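Local atomic coordinates of endo-beta-1,4-mannanase (Alicyclobacillus acidocaldarius, PDB entry 4CD8), a protein that hydrolyses internal beta-1,4-mannosidic linkages in mannans, as a glycoside hydrolase of family GH113 with a TIM-barrel fold. Residues A52-H57 and P67-S72; G59-A64 and I107-E112; V137-G142 and E172-V177; V215-A220 and E272-G277; V253-Q258 and G303-D308. One frame throughout, in Å; residues are numbered along the deposited sequence. Where two conformers were deposited one is given.

Overall arrangement
The five contacts lie around one TIM barrel, and four reach its sheet. Contacts 1 and 2 touch each other: the backbone pair L54 O and A64 N, 2.7 Å apart and probably hydrogen-bonded, joins neighbouring strands 46-55 and 63-64. Contact 1 is largely buried and apolar, near the bound sugar; contact 2 is a surface contact between loops, made mainly by one phenyl ring. Contacts 3 and 4 both pair a helix with the loop or turn leading into a strand and both add a salt bridge, but contact 4 is buried and contact 3 only partly. Contact 5, about 32 Å from contact 1 between centres, joins two helix starts by side-chain packing and a shared water.

Contact 1 (A52-H57 and P67-S72); sequences AGLMEH and PPVTVS
Apolar contact between L54 and V69 and the packing of T70 against the strand backbone join A52-H57 to P67-S72; no hydrogen bond crosses between the two segments. In the apolar group, L54 CD1 meets V69 CG1 at 3.7 Å. The leucine CG is scarcely farther from the same methyl. One branch of the valine thus does all the touching. It is the branch anti to the backbone N (chi1 173°), and the two side chains meet at a slant, both CB atoms directed at the opposite segment.

The second group sets a methyl against backbone. T70 CG2 lies 3.4 Å from A52 O and 4.1 Å from G53 CA, and here the CA atoms of G53 and T70 come within 6.4 Å of each other. With OG1 between the backbone N and the carbonyl carbon (chi1 73°), CG2 falls anti to the carbonyl carbon and lies on the strand, and the hydroxyl is left to its own loop: T70 OG1 donates to V71 O at 2.9 Å, the donor tilted 32° from the carbonyl plane. The same hydroxyl has a weak bond with G66 N.

Just beyond, S72 OG caps E75 N at the start of helix 73-85. The contact therefore places the loop leading into that helix against the C-terminal end of strand 46-55. In a TIM barrel this end of the strands carries the active site, and the side chain of A52 is about 6 Å from the bound beta-D-mannopyranose.

Contact 2 (G59-A64 and I107-E112); sequences GDPAIA and IRFEKE
The F109 ring reaches the G59-P61 backbone, joining two loops of the TIM barrel: one leads into the short strand 63-64, and the other connects strand 89-98 to helix 120-140. The ring meets this backbone with its CE1 corner. F109 CE1 lies 3.4 Å from G59 C, in an oblique approach, whereas D60 C stands at the ring edge, close to its plane, 3.6 Å from F109 CE1. P61 follows at a slant, its CD 4.1 Å from CE1 of F109. The phenylalanine CG is anti to the carbonyl carbon, beside the backbone N (chi1 -59°), which carries the end of the side chain nearer to the opposite loop than its CB direction alone would suggest.

The ring also meets two tryptophans: W120 packs edge-to-face with F109, and W123 of helix 120-140 meets it with planes about 30° apart. One phenyl group thus connects the two loops with that helix.

Away from the ring, the chains approach through G59, whose CA makes a CA-H...O contact of 3.2 Å with R108 O. The CB of D60 points away from the opposite loop, and its carboxylate forms an Asx turn, D60 OD1 accepting from A62 N at 3.0 Å, from above the carboxylate plane. A water completes the junction, donating to G59 O at 2.7 Å and accepting only a weak bond from E110 N, 3.5 Å away.

Contact 3 (V137-G142 and E172-V177); sequences VAKRTG and EYDGLV
A helix C-terminus of the TIM barrel, closed by a Schellman motif, packs here on the turn that leads into a later strand. The motif ends helix 120-140 at G142, whose phi is positive (72°) and whose N bonds back to K139 O at 3.2 Å. On the last helical turn, K139 supplies the polar link: its NZ forms a salt bridge with D174 OD2 at 2.6 Å, reaching that oxygen on the syn side but 30° out of the carboxylate plane. The lysine leaves the helix with CG anti to the backbone N (chi1 172°) and stays extended to its end, so its methylenes run past the E172 carbonyl; K139 CB and E172 O are 3.4 Å apart.

Y173 provides the apolar half. Its CE1 lies 3.6 Å from A138 CB, which comes in obliquely, while K139 N meets the ring at its edge, 3.7 Å from CD1 of Y173. One face of the ring is overlaid by its own chain, with G175 N 3.3 Å above the plane toward the rim. The phenol oxygen has its partner just past the first segment, in a hydrogen bond with C143 O.

Around these atoms, A138 also packs on F146 of strand 145-150, and V137 faces helix 73-85. Strand 176-182, which starts at L176, runs parallel to strand 145-150, so the contact ties the end of helix 120-140 to the entry of strand 176-182, the second strand after it in the chain.

Contact 4 (V215-A220 and E272-G277); sequences VLREVA and EPWFKG
E272 opens the second segment with a carboxylate that meets R217 of the facing helix. Its side chain, extended beyond CG, brings OE1 to R217 NH1 in a salt bridge of 3.0 Å; the hydrogen bond has an N-H...O angle of 161° and uses the syn side of the oxygen. OE1 lies in the guanidinium plane, although the carboxylate and guanidinium planes are turned 47° apart.

P273 continues a type I turn from E272 to F275, closed by F275 N bonding to E272 O. The turn places W274 so that its NE1 donates at 2.7 Å to the anti lone pair of E272 OE1, which lies nearly in the indole plane.

W274 then carries most of the apolar contact. Its CG sits between the backbone N and the carbonyl carbon (chi1 63°), and the indole lies flat along the helix. R217 CA is 3.7 Å from the centroid of the six-membered ring and almost on its normal, a CH-pi contact, while R217 CG lies over the same face, 3.5 Å from NE1 of W274. L216 CB touches CH2 of W274 at 3.9 Å, and A220 CB meets W274 CB at 3.8 Å. F275, the first residue of strand 275-283, puts its CB over the opposite indole face.

Helix 209-223 is thereby packed against the turn entering a barrel strand. Two N-H donors grip one carboxylate oxygen, which fixes the rotation of the indole and the place of the arginine together; their combined pull would probably favour the ionised form of E272.

Contact 5 (V253-Q258 and G303-D308); sequences VCLDEQ and GKPAED
This is a helix-start to helix-start contact on the outer layer of the TIM barrel: the first turn of helix 255-268 lies beside the approach to and first turn of helix 305-317. No direct hydrogen bond crosses between them. Side-chain contacts and one shared water hold the pair, with CA atoms of L255 and K304 6.2 Å apart.

L255 fills the apolar part. L255 CB is 3.8 Å from P305 CD, and its CG lies equally close to K304 CG, the leucine crossing both partners at about a right angle. The lysine is extended (chi2 to chi4 all near 180°) and so presents its methylenes here while its NZ travels on to a salt bridge with D296 and to further bonds with C300 O and S236 OG.

Q258 stands across the lysine, also at about a right angle. Q258 OE1 comes to 3.3 Å from K304 CD and 3.6 Å from A306 CB, while its NE2 is directed to C234 O, so the two ends of the amide serve different neighbours. CG anti to the backbone N (chi1 -179°) carries the amide over to the alanine.

The buried amide oxygen is served by the bridging water, which donates to Q258 OE1 at 2.8 Å and to L255 O at 2.8 Å, and accepts from A306 N at 2.9 Å.

Contact 1 (A52-H57 and P67-S72)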
# COMPACT_ATOMS: atom_id res chain seq x y z
N ALA A 52 -1.13 7.55 7.19
CA ALA A 52 -0.11 8.54 6.86
C ALA A 52 0.17 9.51 7.96
O ALA A 52 -0.75 10.19 8.45
CB ALA A 52 -0.50 9.31 5.60
N GLY A 53 1.43 9.59 8.33
CA GLY A 53 1.97 10.74 9.04
C GLY A 53 2.02 11.94 8.13
O GLY A 53 1.86 11.80 6.91
N LEU A 54 2.20 13.13 8.71
CA LEU A 54 2.15 14.35 7.93
C LEU A 54 3.43 15.16 8.05
O LEU A 54 3.92 15.44 9.14
CB LEU A 54 0.96 15.24 8.34
CG LEU A 54 -0.44 14.70 8.04
CD1 LEU A 54 -1.51 15.62 8.65
CD2 LEU A 54 -0.64 14.57 6.53
N MET A 55 3.93 15.55 6.89
CA MET A 55 5.01 16.47 6.78
C MET A 55 4.43 17.84 6.59
O MET A 55 3.51 18.04 5.79
CB MET A 55 5.92 16.14 5.63
CG MET A 55 6.81 14.95 5.97
SD MET A 55 7.64 14.24 4.55
CE MET A 55 8.80 15.58 4.17
N GLU A 56 5.01 18.75 7.33
CA GLU A 56 4.65 20.13 7.30
C GLU A 56 4.89 20.70 5.88
O GLU A 56 4.04 21.40 5.33
CB GLU A 56 5.48 20.82 8.40
CG GLU A 56 5.10 22.24 8.67
CD GLU A 56 3.99 22.43 9.69
OE1 GLU A 56 3.44 21.46 10.27
OE2 GLU A 56 3.70 23.63 9.93
N HIS A 57 6.00 20.37 5.23
CA HIS A 57 6.18 20.74 3.83
C HIS A 57 7.19 19.74 3.32
O HIS A 57 7.79 19.01 4.10
CB HIS A 57 6.71 22.19 3.65
CG HIS A 57 5.65 23.27 3.64
ND1 HIS A 57 4.74 23.44 2.61
CD2 HIS A 57 5.42 24.29 4.51
CE1 HIS A 57 3.97 24.48 2.87
NE2 HIS A 57 4.36 25.02 4.01
N PRO A 67 -1.20 10.27 17.73
CA PRO A 67 -2.22 11.25 18.12
C PRO A 67 -1.56 12.61 18.16
O PRO A 67 -0.44 12.72 18.58
CB PRO A 67 -2.63 10.77 19.52
CG PRO A 67 -2.33 9.31 19.50
CD PRO A 67 -1.02 9.25 18.77
N PRO A 68 -2.27 13.66 17.73
CA PRO A 68 -3.64 13.72 17.28
C PRO A 68 -3.83 13.55 15.77
O PRO A 68 -4.95 13.71 15.25
CB PRO A 68 -4.04 15.15 17.67
CG PRO A 68 -2.80 15.91 17.43
CD PRO A 68 -1.68 15.00 17.85
N VAL A 69 -2.75 13.26 15.05
CA VAL A 69 -2.77 13.21 13.60
C VAL A 69 -3.28 11.87 13.11
O VAL A 69 -4.32 11.79 12.45
CB VAL A 69 -1.37 13.50 13.05
CG1 VAL A 69 -1.32 13.28 11.53
CG2 VAL A 69 -0.96 14.92 13.48
N THR A 70 -2.57 10.81 13.49
CA THR A 70 -2.93 9.48 13.00
C THR A 70 -3.67 8.65 14.07
O THR A 70 -3.70 9.00 15.25
CB THR A 70 -1.68 8.65 12.59
OG1 THR A 70 -0.97 8.24 13.77
CG2 THR A 70 -0.79 9.47 11.73
N VAL A 71 -4.18 7.51 13.61
CA VAL A 71 -4.66 6.47 14.50
C VAL A 71 -3.60 6.21 15.59
O VAL A 71 -2.42 6.27 15.36
CB VAL A 71 -4.97 5.16 13.75
CG1 VAL A 71 -6.24 5.31 12.95
CG2 VAL A 71 -3.82 4.74 12.82
N SER A 72 -4.08 6.01 16.81
CA SER A 72 -3.23 5.67 17.92
C SER A 72 -2.69 4.26 17.78
O SER A 72 -3.23 3.44 17.03
CB SER A 72 -3.99 5.74 19.24
OG SER A 72 -5.00 4.76 19.28

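Contact 2 (G59-A64 and I107-E112)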
# COMPACT_ATOMS: atom_id res chain seq x y z
N GLY A 59 10.14 19.96 1.92
CA GLY A 59 11.53 20.22 2.26
C GLY A 59 11.80 20.39 3.74
O GLY A 59 12.87 20.86 4.11
N ASP A 60 10.83 20.01 4.59
CA ASP A 60 10.98 20.04 6.06
C ASP A 60 11.13 18.58 6.58
O ASP A 60 10.33 17.71 6.25
CB ASP A 60 9.76 20.77 6.65
CG ASP A 60 9.79 20.90 8.16
OD1 ASP A 60 10.55 20.19 8.84
OD2 ASP A 60 9.03 21.77 8.67
N PRO A 61 12.21 18.29 7.34
CA PRO A 61 12.39 16.90 7.77
C PRO A 61 11.41 16.39 8.84
O PRO A 61 11.42 15.20 9.18
CB PRO A 61 13.82 16.89 8.33
CG PRO A 61 14.06 18.31 8.77
CD PRO A 61 13.35 19.12 7.73
N ALA A 62 10.60 17.28 9.40
CA ALA A 62 9.67 16.92 10.46
C ALA A 62 8.54 16.08 9.94
O ALA A 62 7.98 16.37 8.88
CB ALA A 62 9.11 18.19 11.10
N ILE A 63 8.17 15.08 10.72
CA ILE A 63 7.02 14.24 10.47
C ILE A 63 6.12 14.14 11.72
O ILE A 63 6.56 13.82 12.83
CB ILE A 63 7.42 12.79 10.06
CG1 ILE A 63 8.47 12.82 8.93
CG2 ILE A 63 6.19 12.03 9.64
CD1 ILE A 63 9.03 11.45 8.62
N ALA A 64 4.84 14.41 11.50
CA ALA A 64 3.83 14.31 12.54
C ALA A 64 3.09 13.00 12.44
O ALA A 64 2.43 12.71 11.44
CB ALA A 64 2.85 15.50 12.42
N ILE A 107 9.34 14.65 -2.26
CA ILE A 107 10.03 15.34 -1.16
C ILE A 107 11.50 15.53 -1.49
O ILE A 107 12.11 14.74 -2.21
CB ILE A 107 9.82 14.67 0.20
CG1 ILE A 107 10.48 13.31 0.29
CG2 ILE A 107 8.32 14.57 0.45
CD1 ILE A 107 10.49 12.77 1.71
N ARG A 108 12.06 16.65 -1.04
CA ARG A 108 13.44 16.97 -1.37
C ARG A 108 14.03 17.96 -0.40
O ARG A 108 13.34 18.83 0.07
CB ARG A 108 13.54 17.52 -2.81
CG ARG A 108 14.96 17.87 -3.20
CD ARG A 108 15.13 17.96 -4.69
NE ARG A 108 14.92 16.66 -5.32
CZ ARG A 108 15.38 16.32 -6.52
NH1 ARG A 108 16.12 17.18 -7.22
NH2 ARG A 108 15.12 15.11 -7.01
N PHE A 109 15.34 17.82 -0.16
CA PHE A 109 16.07 18.63 0.84
C PHE A 109 17.25 19.38 0.27
O PHE A 109 17.89 18.91 -0.67
CB PHE A 109 16.47 17.74 1.99
CG PHE A 109 15.28 17.13 2.63
CD1 PHE A 109 14.55 17.85 3.52
CD2 PHE A 109 14.79 15.91 2.19
CE1 PHE A 109 13.38 17.35 4.02
CE2 PHE A 109 13.62 15.39 2.70
CZ PHE A 109 12.91 16.12 3.62
N GLU A 110 17.51 20.57 0.84
CA GLU A 110 18.62 21.45 0.43
C GLU A 110 19.99 20.79 0.57
O GLU A 110 20.91 21.07 -0.22
CB GLU A 110 18.60 22.75 1.26
N LYS A 111 20.12 19.91 1.56
CA LYS A 111 21.41 19.32 1.94
C LYS A 111 21.27 17.79 2.03
O LYS A 111 20.20 17.26 2.41
CB LYS A 111 21.84 19.87 3.31
CG LYS A 111 21.99 21.39 3.45
CD LYS A 111 23.30 21.93 2.86
CE LYS A 111 23.70 23.37 3.26
NZ LYS A 111 23.12 24.47 2.46
N GLU A 112 22.36 17.08 1.74
CA GLU A 112 22.41 15.64 1.99
C GLU A 112 22.54 15.33 3.48
O GLU A 112 21.83 14.49 4.00
CB GLU A 112 23.59 14.97 1.25
CG GLU A 112 23.59 13.43 1.37
CD GLU A 112 22.51 12.75 0.55
OE1 GLU A 112 21.82 13.46 -0.23
OE2 GLU A 112 22.34 11.51 0.68
O HOH W 1 14.79 21.93 2.53

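Contact 3 (V137-G142 and E172-V177)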
# COMPACT_ATOMS: atom_id res chain seq x y z
N VAL A 137 5.33 -1.98 16.79
CA VAL A 137 3.90 -2.21 16.90
C VAL A 137 3.47 -3.43 16.06
O VAL A 137 2.71 -4.27 16.54
CB VAL A 137 3.07 -0.97 16.49
CG1 VAL A 137 1.61 -1.32 16.36
CG2 VAL A 137 3.28 0.20 17.48
N ALA A 138 4.02 -3.53 14.85
CA ALA A 138 3.76 -4.68 13.97
C ALA A 138 4.16 -6.01 14.63
O ALA A 138 3.42 -6.97 14.56
CB ALA A 138 4.45 -4.53 12.63
N LYS A 139 5.31 -6.02 15.31
CA LYS A 139 5.77 -7.25 15.96
C LYS A 139 4.85 -7.61 17.12
O LYS A 139 4.39 -8.76 17.26
CB LYS A 139 7.19 -7.09 16.44
CG LYS A 139 7.62 -8.29 17.27
CD LYS A 139 9.13 -8.42 17.34
CE LYS A 139 9.50 -9.56 18.29
NZ LYS A 139 10.93 -9.89 18.13
N ARG A 140 4.55 -6.63 17.96
CA ARG A 140 3.71 -6.88 19.13
C ARG A 140 2.26 -7.28 18.79
O ARG A 140 1.63 -7.99 19.57
CB ARG A 140 3.71 -5.65 20.02
CG ARG A 140 5.05 -5.32 20.66
CD ARG A 140 4.95 -4.24 21.73
NE ARG A 140 4.21 -4.69 22.89
CZ ARG A 140 3.97 -3.94 23.94
NH1 ARG A 140 4.41 -2.69 24.00
NH2 ARG A 140 3.27 -4.45 24.95
N THR A 141 1.76 -6.80 17.65
CA THR A 141 0.39 -7.08 17.20
C THR A 141 0.33 -8.28 16.24
O THR A 141 -0.72 -8.65 15.76
CB THR A 141 -0.26 -5.85 16.55
OG1 THR A 141 0.52 -5.43 15.43
CG2 THR A 141 -0.37 -4.71 17.61
N GLY A 142 1.48 -8.90 15.99
CA GLY A 142 1.53 -10.11 15.19
C GLY A 142 1.29 -9.91 13.70
O GLY A 142 0.85 -10.83 12.98
N GLU A 172 13.51 -4.61 15.12
CA GLU A 172 12.23 -4.43 15.80
C GLU A 172 11.15 -5.38 15.34
O GLU A 172 10.08 -5.44 15.95
CB GLU A 172 11.72 -2.99 15.55
CG GLU A 172 12.63 -1.89 16.08
CD GLU A 172 12.66 -1.77 17.59
OE1 GLU A 172 11.88 -2.45 18.28
OE2 GLU A 172 13.49 -0.97 18.12
N TYR A 173 11.43 -6.11 14.25
CA TYR A 173 10.37 -6.83 13.57
C TYR A 173 10.95 -8.05 12.83
O TYR A 173 11.87 -7.89 12.04
CB TYR A 173 9.68 -5.85 12.59
CG TYR A 173 8.58 -6.52 11.81
CD1 TYR A 173 7.38 -6.86 12.40
CD2 TYR A 173 8.76 -6.83 10.47
CE1 TYR A 173 6.38 -7.48 11.69
CE2 TYR A 173 7.77 -7.45 9.73
CZ TYR A 173 6.58 -7.77 10.35
OH TYR A 173 5.57 -8.41 9.68
N ASP A 174 10.31 -9.20 13.05
CA ASP A 174 10.78 -10.50 12.56
C ASP A 174 10.01 -11.01 11.34
O ASP A 174 10.33 -12.05 10.78
CB ASP A 174 10.65 -11.57 13.66
CG ASP A 174 11.41 -11.22 14.91
OD1 ASP A 174 12.56 -10.74 14.80
OD2 ASP A 174 10.84 -11.42 16.02
N GLY A 175 8.97 -10.27 10.91
CA GLY A 175 8.10 -10.75 9.85
C GLY A 175 8.58 -10.39 8.47
O GLY A 175 9.72 -9.96 8.27
N LEU A 176 7.70 -10.54 7.48
CA LEU A 176 8.06 -10.19 6.11
C LEU A 176 8.15 -8.68 5.95
O LEU A 176 7.29 -7.95 6.48
CB LEU A 176 7.01 -10.72 5.13
CG LEU A 176 6.95 -12.24 5.05
CD1 LEU A 176 5.64 -12.61 4.38
CD2 LEU A 176 8.10 -12.73 4.19
N VAL A 177 9.13 -8.23 5.20
CA VAL A 177 9.37 -6.83 4.96
C VAL A 177 9.32 -6.58 3.47
O VAL A 177 9.94 -7.28 2.69
CB VAL A 177 10.71 -6.29 5.55
CG1 VAL A 177 10.94 -4.85 5.14
CG2 VAL A 177 10.67 -6.39 7.07

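Contact 4 (V215-A220 and E272-G277)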
# COMPACT_ATOMS: atom_id res chain seq x y z
N VAL A 215 8.82 -6.71 -18.09
CA VAL A 215 9.79 -6.03 -17.25
C VAL A 215 9.59 -6.44 -15.78
O VAL A 215 10.55 -6.63 -15.05
CB VAL A 215 9.71 -4.51 -17.39
CG1 VAL A 215 10.64 -3.84 -16.38
CG2 VAL A 215 10.08 -4.12 -18.81
N LEU A 216 8.34 -6.61 -15.37
CA LEU A 216 8.05 -7.04 -14.01
C LEU A 216 8.65 -8.43 -13.77
O LEU A 216 9.30 -8.66 -12.72
CB LEU A 216 6.55 -7.06 -13.75
CG LEU A 216 5.83 -5.71 -13.87
CD1 LEU A 216 4.33 -5.90 -13.66
CD2 LEU A 216 6.36 -4.68 -12.90
N ARG A 217 8.46 -9.32 -14.74
CA ARG A 217 9.07 -10.66 -14.63
C ARG A 217 10.57 -10.54 -14.52
O ARG A 217 11.23 -11.20 -13.66
CB ARG A 217 8.68 -11.51 -15.84
CG ARG A 217 9.27 -12.91 -15.84
CD ARG A 217 8.73 -13.79 -16.98
NE ARG A 217 8.34 -13.00 -18.13
CZ ARG A 217 7.10 -12.89 -18.62
NH1 ARG A 217 6.07 -13.54 -18.10
NH2 ARG A 217 6.91 -12.12 -19.67
N GLU A 218 11.16 -9.73 -15.39
CA GLU A 218 12.62 -9.56 -15.40
C GLU A 218 13.18 -9.01 -14.11
O GLU A 218 14.25 -9.40 -13.66
CB GLU A 218 13.05 -8.71 -16.61
CG GLU A 218 12.69 -9.38 -17.93
CD GLU A 218 12.49 -8.43 -19.12
OE1 GLU A 218 12.81 -7.23 -19.03
OE2 GLU A 218 12.00 -8.91 -20.17
N VAL A 219 12.46 -8.08 -13.50
CA VAL A 219 12.88 -7.52 -12.23
C VAL A 219 12.85 -8.59 -11.14
O VAL A 219 13.83 -8.76 -10.39
CB VAL A 219 11.98 -6.33 -11.82
CG1 VAL A 219 12.22 -5.94 -10.35
CG2 VAL A 219 12.23 -5.12 -12.71
N ALA A 220 11.76 -9.33 -11.05
CA ALA A 220 11.69 -10.42 -10.06
C ALA A 220 12.82 -11.42 -10.27
O ALA A 220 13.52 -11.82 -9.33
CB ALA A 220 10.35 -11.10 -10.14
N GLU A 272 2.56 -17.38 -12.94
CA GLU A 272 3.97 -17.75 -12.83
C GLU A 272 4.45 -17.52 -11.41
O GLU A 272 3.99 -16.60 -10.74
CB GLU A 272 4.80 -16.97 -13.84
CG GLU A 272 4.46 -17.38 -15.25
CD GLU A 272 5.11 -16.53 -16.32
OE1 GLU A 272 5.91 -15.64 -16.00
OE2 GLU A 272 4.79 -16.76 -17.49
N PRO A 273 5.40 -18.36 -10.94
CA PRO A 273 5.77 -18.33 -9.51
C PRO A 273 6.38 -17.02 -8.96
O PRO A 273 6.35 -16.79 -7.75
CB PRO A 273 6.75 -19.50 -9.35
CG PRO A 273 7.10 -19.96 -10.76
CD PRO A 273 5.98 -19.51 -11.66
N TRP A 274 6.97 -16.21 -9.84
CA TRP A 274 7.58 -14.93 -9.44
C TRP A 274 6.57 -13.87 -9.00
O TRP A 274 6.94 -12.92 -8.31
CB TRP A 274 8.44 -14.35 -10.58
CG TRP A 274 7.67 -14.02 -11.81
CD1 TRP A 274 7.46 -14.84 -12.87
CD2 TRP A 274 6.95 -12.81 -12.08
NE1 TRP A 274 6.68 -14.22 -13.80
CE2 TRP A 274 6.35 -12.96 -13.35
CE3 TRP A 274 6.78 -11.59 -11.40
CZ2 TRP A 274 5.57 -11.98 -13.93
CZ3 TRP A 274 6.01 -10.60 -11.99
CH2 TRP A 274 5.41 -10.80 -13.24
N PHE A 275 5.32 -14.05 -9.40
CA PHE A 275 4.28 -13.08 -9.07
C PHE A 275 3.44 -13.58 -7.89
O PHE A 275 2.86 -14.68 -7.92
CB PHE A 275 3.39 -12.84 -10.26
CG PHE A 275 2.29 -11.86 -9.98
CD1 PHE A 275 2.58 -10.62 -9.50
CD2 PHE A 275 0.96 -12.21 -10.17
CE1 PHE A 275 1.56 -9.70 -9.24
CE2 PHE A 275 -0.04 -11.31 -9.95
CZ PHE A 275 0.27 -10.05 -9.46
N LYS A 276 3.40 -12.78 -6.84
CA LYS A 276 2.77 -13.20 -5.60
C LYS A 276 1.49 -12.43 -5.23
O LYS A 276 0.95 -12.65 -4.18
CB LYS A 276 3.79 -13.14 -4.46
CG LYS A 276 4.73 -14.32 -4.50
CD LYS A 276 4.05 -15.61 -4.05
CE LYS A 276 5.10 -16.69 -3.89
NZ LYS A 276 4.48 -18.02 -3.68
N GLY A 277 0.96 -11.66 -6.17
CA GLY A 277 -0.44 -11.26 -6.08
C GLY A 277 -0.72 -9.81 -5.85
O GLY A 277 0.05 -8.92 -6.23

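Contact 5 (V253-Q258 and G303-D308)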
# COMPACT_ATOMS: atom_id res chain seq x y z
N VAL A 253 -19.54 9.06 -12.47
CA VAL A 253 -19.42 7.71 -11.91
C VAL A 253 -19.56 6.70 -13.05
O VAL A 253 -20.47 6.83 -13.90
CB VAL A 253 -20.49 7.46 -10.81
CG1 VAL A 253 -20.48 5.98 -10.38
CG2 VAL A 253 -20.20 8.35 -9.60
N CYS A 254 -18.63 5.72 -13.11
CA CYS A 254 -18.69 4.73 -14.17
C CYS A 254 -18.19 3.42 -13.58
O CYS A 254 -16.97 3.18 -13.53
CB CYS A 254 -17.82 5.16 -15.34
SG CYS A 254 -17.95 4.02 -16.74
N LEU A 255 -19.13 2.59 -13.15
CA LEU A 255 -18.79 1.32 -12.51
C LEU A 255 -18.09 0.40 -13.51
O LEU A 255 -17.09 -0.29 -13.14
CB LEU A 255 -20.07 0.69 -11.91
CG LEU A 255 -20.41 1.01 -10.44
CD1 LEU A 255 -20.40 2.51 -10.10
CD2 LEU A 255 -21.74 0.38 -10.05
N ASP A 256 -18.54 0.45 -14.77
CA ASP A 256 -18.00 -0.44 -15.80
C ASP A 256 -16.51 -0.17 -16.08
O ASP A 256 -15.78 -1.08 -16.44
CB ASP A 256 -18.82 -0.34 -17.11
CG ASP A 256 -20.22 -0.94 -16.98
OD1 ASP A 256 -20.54 -1.54 -15.92
OD2 ASP A 256 -20.97 -0.82 -17.95
N GLU A 257 -16.07 1.08 -15.92
CA GLU A 257 -14.68 1.46 -16.18
C GLU A 257 -13.74 0.77 -15.19
O GLU A 257 -12.69 0.24 -15.56
CB GLU A 257 -14.51 2.99 -16.10
CG GLU A 257 -13.10 3.55 -16.33
CD GLU A 257 -12.58 3.45 -17.76
OE1 GLU A 257 -13.25 2.85 -18.64
OE2 GLU A 257 -11.45 4.00 -18.00
N GLN A 258 -14.15 0.79 -13.92
CA GLN A 258 -13.39 0.09 -12.87
C GLN A 258 -13.33 -1.40 -13.20
O GLN A 258 -12.28 -2.03 -13.06
CB GLN A 258 -14.05 0.31 -11.53
CG GLN A 258 -13.33 -0.35 -10.37
CD GLN A 258 -14.09 -0.13 -9.07
OE1 GLN A 258 -15.16 -0.69 -8.89
NE2 GLN A 258 -13.53 0.68 -8.16
N GLY A 303 -19.94 -3.71 -3.91
CA GLY A 303 -21.23 -3.47 -4.54
C GLY A 303 -21.20 -3.07 -6.01
O GLY A 303 -22.23 -2.71 -6.58
N LYS A 304 -20.01 -3.18 -6.62
CA LYS A 304 -19.79 -2.86 -8.03
C LYS A 304 -19.43 -4.11 -8.83
O LYS A 304 -19.09 -5.14 -8.24
CB LYS A 304 -18.66 -1.82 -8.15
CG LYS A 304 -18.95 -0.55 -7.35
CD LYS A 304 -17.81 0.45 -7.38
CE LYS A 304 -18.13 1.61 -6.44
NZ LYS A 304 -16.97 2.53 -6.23
N PRO A 305 -19.50 -4.02 -10.17
CA PRO A 305 -19.16 -5.21 -10.95
C PRO A 305 -17.72 -5.68 -10.72
O PRO A 305 -17.47 -6.89 -10.76
CB PRO A 305 -19.42 -4.79 -12.43
CG PRO A 305 -19.92 -3.38 -12.38
CD PRO A 305 -20.18 -2.99 -10.97
N ALA A 306 -16.79 -4.78 -10.41
CA ALA A 306 -15.42 -5.23 -10.09
C ALA A 306 -15.36 -6.18 -8.92
O ALA A 306 -14.44 -7.05 -8.85
CB ALA A 306 -14.50 -4.06 -9.83
N GLU A 307 -16.30 -6.06 -7.98
CA GLU A 307 -16.33 -7.02 -6.85
C GLU A 307 -16.45 -8.44 -7.37
O GLU A 307 -15.73 -9.36 -6.88
CB GLU A 307 -17.47 -6.69 -5.86
CG GLU A 307 -17.62 -7.72 -4.75
CD GLU A 307 -18.80 -7.44 -3.82
OE1 GLU A 307 -19.47 -6.42 -3.99
OE2 GLU A 307 -19.06 -8.26 -2.90
N ASP A 308 -17.33 -8.65 -8.34
CA ASP A 308 -17.51 -9.96 -8.97
C ASP A 308 -16.32 -10.36 -9.84
O ASP A 308 -15.97 -11.56 -9.89
CB ASP A 308 -18.78 -10.00 -9.83
CG ASP A 308 -20.02 -9.65 -9.04
OD1 ASP A 308 -20.14 -10.10 -7.87
OD2 ASP A 308 -20.86 -8.91 -9.58
O HOH W 2 -16.76 -1.88 -10.91